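Local coordinates for invasion protein InvA (Salmonella enterica, PDB 2X49) that takes part in bacterial invasion of the intestinal epithelium as an export apparatus protein of the type III secretion system, this chain being its C-terminal domain, at residues M153-Q156 / L157-K160; R224-C227 / H228-N232; E314-S317 / F318-A322. All blocks are in the same frame, centred on the assembly; numbering follows the deposited sequence.

Interaction 1 of 3, residues M153-Q156 / L157-K160; sequences MLDQ and LEAK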
loop_
_atom_site.group_PDB
_atom_site.type_symbol
_atom_site.label_atom_id
_atom_site.label_comp_id
_atom_site.label_asym_id
_atom_site.label_seq_id
_atom_site.Cartn_x
_atom_site.Cartn_y
_atom_site.Cartn_z
ATOM N N MET A 153 -14.755 6.644 -15.005
ATOM C CA MET A 153 -14.481 5.219 -15.058
ATOM C C MET A 153 -15.747 4.465 -15.348
ATOM O O MET A 153 -15.737 3.502 -16.097
ATOM C CB MET A 153 -13.816 4.703 -13.783
ATOM C CG MET A 153 -12.463 5.330 -13.463
ATOM S SD MET A 153 -11.867 4.896 -11.803
ATOM C CE MET A 153 -11.707 3.147 -11.900
ATOM N N LEU A 154 -16.849 4.936 -14.772
ATOM C CA LEU A 154 -18.159 4.258 -14.933
ATOM C C LEU A 154 -18.633 4.405 -16.363
ATOM O O LEU A 154 -19.171 3.488 -16.978
ATOM C CB LEU A 154 -19.237 4.802 -13.989
ATOM C CG LEU A 154 -18.963 4.592 -12.495
ATOM C CD1 LEU A 154 -20.032 5.336 -11.696
ATOM C CD2 LEU A 154 -19.034 3.096 -12.189
ATOM N N ASP A 155 -18.353 5.586 -16.882
ATOM C CA ASP A 155 -18.749 5.942 -18.246
ATOM C C ASP A 155 -18.007 5.107 -19.267
ATOM O O ASP A 155 -18.594 4.636 -20.243
ATOM C CB ASP A 155 -18.598 7.443 -18.514
ATOM C CG ASP A 155 -19.793 8.219 -17.987
ATOM O OD1 ASP A 155 -20.828 7.568 -17.729
ATOM O OD2 ASP A 155 -19.728 9.457 -17.853
ATOM N N GLN A 156 -16.742 4.876 -18.966
ATOM C CA GLN A 156 -15.871 4.067 -19.824
ATOM C C GLN A 156 -16.393 2.646 -19.829
ATOM O O GLN A 156 -16.418 1.959 -20.839
ATOM C CB GLN A 156 -14.409 4.083 -19.345
ATOM C CG GLN A 156 -13.682 5.433 -19.535
ATOM C CD GLN A 156 -12.218 5.428 -19.069
ATOM O OE1 GLN A 156 -11.983 5.056 -17.807
ATOM N NE2 GLN A 156 -11.313 5.764 -19.835
ATOM N N LEU A 157 -16.812 2.220 -18.657
ATOM C CA LEU A 157 -17.246 0.830 -18.450
ATOM C C LEU A 157 -18.584 0.611 -19.131
ATOM O O LEU A 157 -18.902 -0.452 -19.660
ATOM C CB LEU A 157 -17.353 0.488 -16.956
ATOM C CG LEU A 157 -17.704 -0.979 -16.655
ATOM C CD1 LEU A 157 -16.462 -1.783 -16.298
ATOM C CD2 LEU A 157 -18.760 -1.089 -15.534
ATOM N N GLU A 158 -19.356 1.672 -19.132
ATOM C CA GLU A 158 -20.728 1.613 -19.597
ATOM C C GLU A 158 -20.731 1.351 -21.071
ATOM O O GLU A 158 -21.626 0.726 -21.625
ATOM C CB GLU A 158 -21.485 2.911 -19.338
ATOM C CG GLU A 158 -22.843 2.885 -19.993
ATOM C CD GLU A 158 -23.749 4.012 -19.552
ATOM O OE1 GLU A 158 -23.356 4.767 -18.643
ATOM O OE2 GLU A 158 -24.854 4.137 -20.121
ATOM N N ALA A 159 -19.675 1.857 -21.669
ATOM C CA ALA A 159 -19.494 1.818 -23.120
ATOM C C ALA A 159 -19.292 0.393 -23.537
ATOM O O ALA A 159 -19.364 0.045 -24.707
ATOM C CB ALA A 159 -18.297 2.670 -23.560
ATOM N N LYS A 160 -19.027 -0.423 -22.531
ATOM C CA LYS A 160 -18.647 -1.831 -22.755
ATOM C C LYS A 160 -19.602 -2.840 -22.158
ATOM O O LYS A 160 -19.886 -3.879 -22.738
ATOM C CB LYS A 160 -17.233 -2.078 -22.241
ATOM C CG LYS A 160 -16.206 -1.194 -22.933
ATOM C CD LYS A 160 -14.800 -1.568 -22.527
ATOM C CE LYS A 160 -14.617 -1.432 -21.040
ATOM N NZ LYS A 160 -13.294 -1.961 -20.593
#
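Met153 and Leu157, one turn apart on helix 147-158, are joined through the backbone, and the bonding of the residues after them illustrates how a helical ladder changes near its C-terminal end. Leu157 N donates to Met153 O at 3.1 Å, and Glu158 N reaches Leu154 O at 2.8 Å, both in the i to i+4 pattern. Sharing starts at Glu158 N, which adds a weak bond to Asp155 O; Ala159 N then makes two weak bonds, to Asp155 O at 3.3 Å and to Gln156 O at 3.4 Å. Past the helical residues, Lys160 CG lies 3.8 Å from Gln156 O.

The apolar side chains Leu154 and Leu157 are buried against neighbouring helices. Leu154 meets Val174 and Ile177 of helix 174-185, while both leucines touch Met198 of helix 194-204.

The charged pair is acidic. Asp155 and Glu158 run side by side in the same direction, with Asp155 OD1 3.9 Å from Glu158 OE1 and the carboxylate planes turned 55° apart. Glu158 gets there as an extended chain whose CG stands opposite its backbone N (chi1 172°). Such proximity would tend to raise the proton affinity of one acid, an effect that the long, weak ion pair of Asp155 with Lys151 may partly offset.

Interaction 2 of 3, residues R224-C227 / H228-N232; sequences RYIC and HKFAN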
loop_
_atom_site.group_PDB
_atom_site.type_symbol
_atom_site.label_atom_id
_atom_site.label_comp_id
_atom_site.label_asym_id
_atom_site.label_seq_id
_atom_site.Cartn_x
_atom_site.Cartn_y
_atom_site.Cartn_z
ATOM N N ARG A 224 -8.357 -12.799 -5.347
ATOM C CA ARG A 224 -7.320 -13.252 -6.241
ATOM C C ARG A 224 -6.419 -12.104 -6.651
ATOM O O ARG A 224 -5.212 -12.226 -6.716
ATOM C CB ARG A 224 -7.936 -13.898 -7.485
ATOM C CG ARG A 224 -6.959 -14.161 -8.576
ATOM C CD ARG A 224 -7.679 -14.816 -9.745
ATOM N NE ARG A 224 -6.768 -15.102 -10.848
ATOM C CZ ARG A 224 -6.967 -16.048 -11.760
ATOM N NH1 ARG A 224 -8.054 -16.819 -11.724
ATOM N NH2 ARG A 224 -6.074 -16.224 -12.716
ATOM N N TYR A 225 -7.052 -10.976 -6.881
ATOM C CA TYR A 225 -6.351 -9.777 -7.426
ATOM C C TYR A 225 -5.534 -9.066 -6.367
ATOM O O TYR A 225 -4.481 -8.496 -6.628
ATOM C CB TYR A 225 -7.364 -8.863 -8.130
ATOM C CG TYR A 225 -7.961 -9.619 -9.294
ATOM C CD1 TYR A 225 -7.305 -9.665 -10.520
ATOM C CD2 TYR A 225 -9.117 -10.357 -9.152
ATOM C CE1 TYR A 225 -7.796 -10.455 -11.590
ATOM C CE2 TYR A 225 -9.623 -11.125 -10.198
ATOM C CZ TYR A 225 -8.949 -11.181 -11.423
ATOM O OH TYR A 225 -9.414 -11.929 -12.487
ATOM N N ILE A 226 -6.049 -9.129 -5.156
ATOM C CA ILE A 226 -5.360 -8.557 -4.005
ATOM C C ILE A 226 -4.093 -9.354 -3.758
ATOM O O ILE A 226 -3.002 -8.835 -3.609
ATOM C CB ILE A 226 -6.288 -8.536 -2.772
ATOM C CG1 ILE A 226 -7.351 -7.447 -2.977
ATOM C CG2 ILE A 226 -5.524 -8.240 -1.459
ATOM C CD1 ILE A 226 -8.555 -7.462 -2.024
ATOM N N CYS A 227 -4.276 -10.653 -3.748
ATOM C CA CYS A 227 -3.179 -11.521 -3.425
ATOM C C CYS A 227 -2.031 -11.323 -4.495
ATOM O O CYS A 227 -0.854 -11.134 -4.170
ATOM C CB CYS A 227 -3.705 -12.942 -3.294
ATOM S SG CYS A 227 -2.525 -14.251 -2.989
ATOM N N HIS A 228 -2.445 -11.353 -5.738
ATOM C CA HIS A 228 -1.483 -11.329 -6.883
ATOM C C HIS A 228 -0.686 -10.035 -6.881
ATOM O O HIS A 228 0.495 -9.968 -7.271
ATOM C CB HIS A 228 -2.202 -11.524 -8.216
ATOM C CG HIS A 228 -2.410 -12.958 -8.568
ATOM N ND1 HIS A 228 -3.167 -13.928 -7.989
ATOM C CD2 HIS A 228 -1.802 -13.539 -9.662
ATOM C CE1 HIS A 228 -2.989 -15.074 -8.730
ATOM N NE2 HIS A 228 -2.154 -14.815 -9.724
ATOM N N LYS A 229 -1.333 -9.003 -6.400
ATOM C CA LYS A 229 -0.702 -7.673 -6.329
ATOM C C LYS A 229 0.374 -7.596 -5.263
ATOM O O LYS A 229 1.476 -7.106 -5.497
ATOM C CB LYS A 229 -1.727 -6.560 -6.092
ATOM C CG LYS A 229 -1.087 -5.186 -6.345
ATOM C CD LYS A 229 -2.026 -4.062 -6.097
ATOM C CE LYS A 229 -1.251 -2.752 -5.999
ATOM N NZ LYS A 229 -0.527 -2.597 -4.713
ATOM N N PHE A 230 0.035 -8.070 -4.082
ATOM C CA PHE A 230 0.931 -7.986 -2.941
ATOM C C PHE A 230 2.121 -8.896 -3.061
ATOM O O PHE A 230 3.205 -8.601 -2.573
ATOM C CB PHE A 230 0.229 -8.218 -1.608
ATOM C CG PHE A 230 -0.430 -6.971 -1.063
ATOM C CD1 PHE A 230 0.267 -6.043 -0.346
ATOM C CD2 PHE A 230 -1.807 -6.805 -1.247
ATOM C CE1 PHE A 230 -0.370 -4.914 0.140
ATOM C CE2 PHE A 230 -2.433 -5.684 -0.771
ATOM C CZ PHE A 230 -1.739 -4.763 -0.079
ATOM N N ALA A 231 1.906 -9.981 -3.774
ATOM C CA ALA A 231 2.909 -11.056 -3.798
ATOM C C ALA A 231 3.872 -10.795 -4.939
ATOM O O ALA A 231 4.946 -11.396 -5.084
ATOM C CB ALA A 231 2.225 -12.429 -3.949
ATOM N N ASN A 232 3.449 -9.832 -5.726
ATOM C CA ASN A 232 4.044 -9.580 -7.025
ATOM C C ASN A 232 4.060 -10.857 -7.834
ATOM O O ASN A 232 3.033 -11.498 -8.118
ATOM C CB ASN A 232 5.503 -9.117 -6.873
ATOM C CG ASN A 232 5.619 -7.703 -6.282
ATOM O OD1 ASN A 232 4.716 -7.225 -5.594
ATOM N ND2 ASN A 232 6.729 -7.034 -6.562
#
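Arg224 O accepts a hydrogen bond from His228 N at 3.1 Å, part of an i to i+4 series on helix 223-231 that runs on through Lys229 N to Tyr225 O, with a weak extra bond from Lys229 N to Ile226 O, and Phe230 N to Ile226 O, and ends with Ala231 N on Cys227 O at 3.0 Å. The first of these carbonyls carries a second donor. His228 folds its ring back along the helix, with CG beside its own backbone N (chi1 -85°), and ND1 gives Arg224 O a weak bond of 2.9 Å, bent to 128°, so that the oxygen lies at the ring edge. Arg224 passes obliquely by the imidazole, CG 3.8 Å from ND1, with guanidinium and ring planes 29° apart.

Two residues further on, Phe230 lies alongside Ile226: CD2 is 4.0 Å from Ile226 CG2 and presents the ring edge to Ile226 O at 3.3 Å. Cys227 points elsewhere, its SG bound to a mercury ion, probably a heavy-atom label of the crystal. Lys229 sends NZ to Arg188 O and Tyr39 OH. Within the fold, Ile226 and Phe230 both pack on Leu316 of strand 314-317, whereas Arg224 and Cys227 touch Asp323 and Ser324 in the loop that follows that strand.

Interaction 3 of 3, residues E314-S317 / F318-A322; sequences EVLS and FGEIA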
loop_
_atom_site.group_PDB
_atom_site.type_symbol
_atom_site.label_atom_id
_atom_site.label_comp_id
_atom_site.label_asym_id
_atom_site.label_seq_id
_atom_site.Cartn_x
_atom_site.Cartn_y
_atom_site.Cartn_z
ATOM N N GLU A 314 0.195 -3.229 5.495
ATOM C CA GLU A 314 -1.172 -3.678 5.107
ATOM C C GLU A 314 -1.509 -4.998 5.827
ATOM O O GLU A 314 -0.661 -5.748 6.338
ATOM C CB GLU A 314 -1.376 -3.764 3.630
ATOM C CG GLU A 314 -1.029 -2.493 2.853
ATOM C CD GLU A 314 -1.650 -1.181 3.332
ATOM O OE1 GLU A 314 -2.729 -1.199 3.980
ATOM O OE2 GLU A 314 -1.063 -0.102 3.035
ATOM N N VAL A 315 -2.823 -5.158 5.946
ATOM C CA VAL A 315 -3.419 -6.278 6.689
ATOM C C VAL A 315 -4.355 -7.032 5.751
ATOM O O VAL A 315 -5.296 -6.478 5.243
ATOM C CB VAL A 315 -4.180 -5.796 7.959
ATOM C CG1 VAL A 315 -4.613 -7.010 8.770
ATOM C CG2 VAL A 315 -3.334 -4.771 8.835
ATOM N N LEU A 316 -4.020 -8.300 5.535
ATOM C CA LEU A 316 -4.826 -9.237 4.693
ATOM C C LEU A 316 -5.468 -10.316 5.532
ATOM O O LEU A 316 -4.927 -10.751 6.538
ATOM C CB LEU A 316 -3.968 -9.896 3.597
ATOM C CG LEU A 316 -3.195 -8.991 2.607
ATOM C CD1 LEU A 316 -2.589 -9.768 1.428
ATOM C CD2 LEU A 316 -4.032 -7.850 2.088
ATOM N N SER A 317 -6.638 -10.763 5.068
ATOM C CA SER A 317 -7.274 -11.894 5.699
ATOM C C SER A 317 -6.776 -13.215 5.098
ATOM O O SER A 317 -6.272 -13.272 3.987
ATOM C CB SER A 317 -8.771 -11.782 5.602
ATOM O OG SER A 317 -9.165 -12.008 4.264
ATOM N N PHE A 318 -6.953 -14.284 5.854
ATOM C CA PHE A 318 -6.579 -15.627 5.397
ATOM C C PHE A 318 -7.272 -15.977 4.073
ATOM O O PHE A 318 -6.696 -16.611 3.183
ATOM C CB PHE A 318 -6.862 -16.698 6.462
ATOM C CG PHE A 318 -6.163 -16.476 7.792
ATOM C CD1 PHE A 318 -4.822 -16.108 7.865
ATOM C CD2 PHE A 318 -6.851 -16.630 8.985
ATOM C CE1 PHE A 318 -4.199 -15.947 9.108
ATOM C CE2 PHE A 318 -6.226 -16.455 10.239
ATOM C CZ PHE A 318 -4.906 -16.096 10.292
ATOM N N GLY A 319 -8.523 -15.569 3.933
ATOM C CA GLY A 319 -9.254 -15.803 2.689
ATOM C C GLY A 319 -8.730 -15.042 1.488
ATOM O O GLY A 319 -8.825 -15.444 0.330
ATOM N N GLU A 320 -8.188 -13.885 1.791
ATOM C CA GLU A 320 -7.662 -12.992 0.769
ATOM C C GLU A 320 -6.452 -13.590 0.094
ATOM O O GLU A 320 -6.207 -13.297 -1.069
ATOM C CB GLU A 320 -7.400 -11.576 1.280
ATOM C CG GLU A 320 -8.732 -10.760 1.378
ATOM C CD GLU A 320 -8.602 -9.405 2.113
ATOM O OE1 GLU A 320 -7.533 -9.096 2.655
ATOM O OE2 GLU A 320 -9.634 -8.690 2.206
ATOM N N ILE A 321 -5.762 -14.487 0.789
ATOM C CA ILE A 321 -4.532 -15.128 0.239
ATOM C C ILE A 321 -4.746 -16.607 -0.146
ATOM O O ILE A 321 -3.802 -17.383 -0.215
ATOM C CB ILE A 321 -3.277 -14.959 1.184
ATOM C CG1 ILE A 321 -3.461 -15.752 2.477
ATOM C CG2 ILE A 321 -2.988 -13.464 1.443
ATOM C CD1 ILE A 321 -2.163 -16.169 3.127
ATOM N N ALA A 322 -5.990 -16.955 -0.464
ATOM C CA ALA A 322 -6.350 -18.329 -0.851
ATOM C C ALA A 322 -5.616 -18.802 -2.099
ATOM O O ALA A 322 -5.303 -19.981 -2.259
ATOM C CB ALA A 322 -7.890 -18.453 -1.031
#
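Ser317 and Glu320 form a reciprocal pair in the manner of a capping box, in which the side chain of each accepts a bond from the other's backbone N-H; the turn they brace is short, with helical backbone angles at residues 318-320 but no regular helical bonding. In one direction Ser317 N donates to Glu320 OE1 at 3.1 Å, nearly straight at 165°; the amide comes from well above the carboxylate plane, 57° out of it. In the other, Glu320 N donates to Ser317 OG at 3.3 Å. The serine hydroxyl can receive it because OG sits between its own backbone N and carbonyl carbon (chi1 71°), while the glutamate chain, extended beyond CG, reaches back to the strand end. The second carboxylate oxygen, OE2, forms a salt bridge with Arg219, so both oxygens of this buried acid have partners, which would hold the carboxylate in place.

Weaker bonds tighten the turn: Ser317 O receives Glu320 N at 3.0 Å and Ile321 N at 3.5 Å.

Packing spreads outward from this core. Leu316 crosses the Glu320 side chain at about a right angle, and its CD1 meets Ile321 CG2 at 3.7 Å, an apolar contact beside the polar pair. Strand 314-317 is an outermost strand of the four-stranded parallel sheet, and its backbone pairs with strand 291-294, a pairing that Phe318 extends by bonding Thr294. Phe318 and Ile321 also both touch Leu293, so the turn folds against the neighbouring strand. At the centre of the pair the fit is close: Ser317 OG lies only 3.2 Å from Glu320 CG, the methylene that leads to the bonded carboxylate.

In the fold
From the N terminus the three contacts follow in series, none nesting within or crossing another, and each is local, joining residues a few positions apart in adjoining segments without closing a long loop. Interaction 1 comes first, in a helical part of the fold beside helices 174-185 and 194-204; its centre is about 25 Å from that of interaction 2 and about 30 Å from that of interaction 3. The latter two, though distant in sequence, have centres about 10 Å apart and touch directly. Cys227 CB lies 3.4 Å from Glu320 O, and Phe230 CE1 lies 3.7 Å from Glu314 CG. Together they lay helix 223-231 against the edge strand of the parallel sheet and the turn that leaves it.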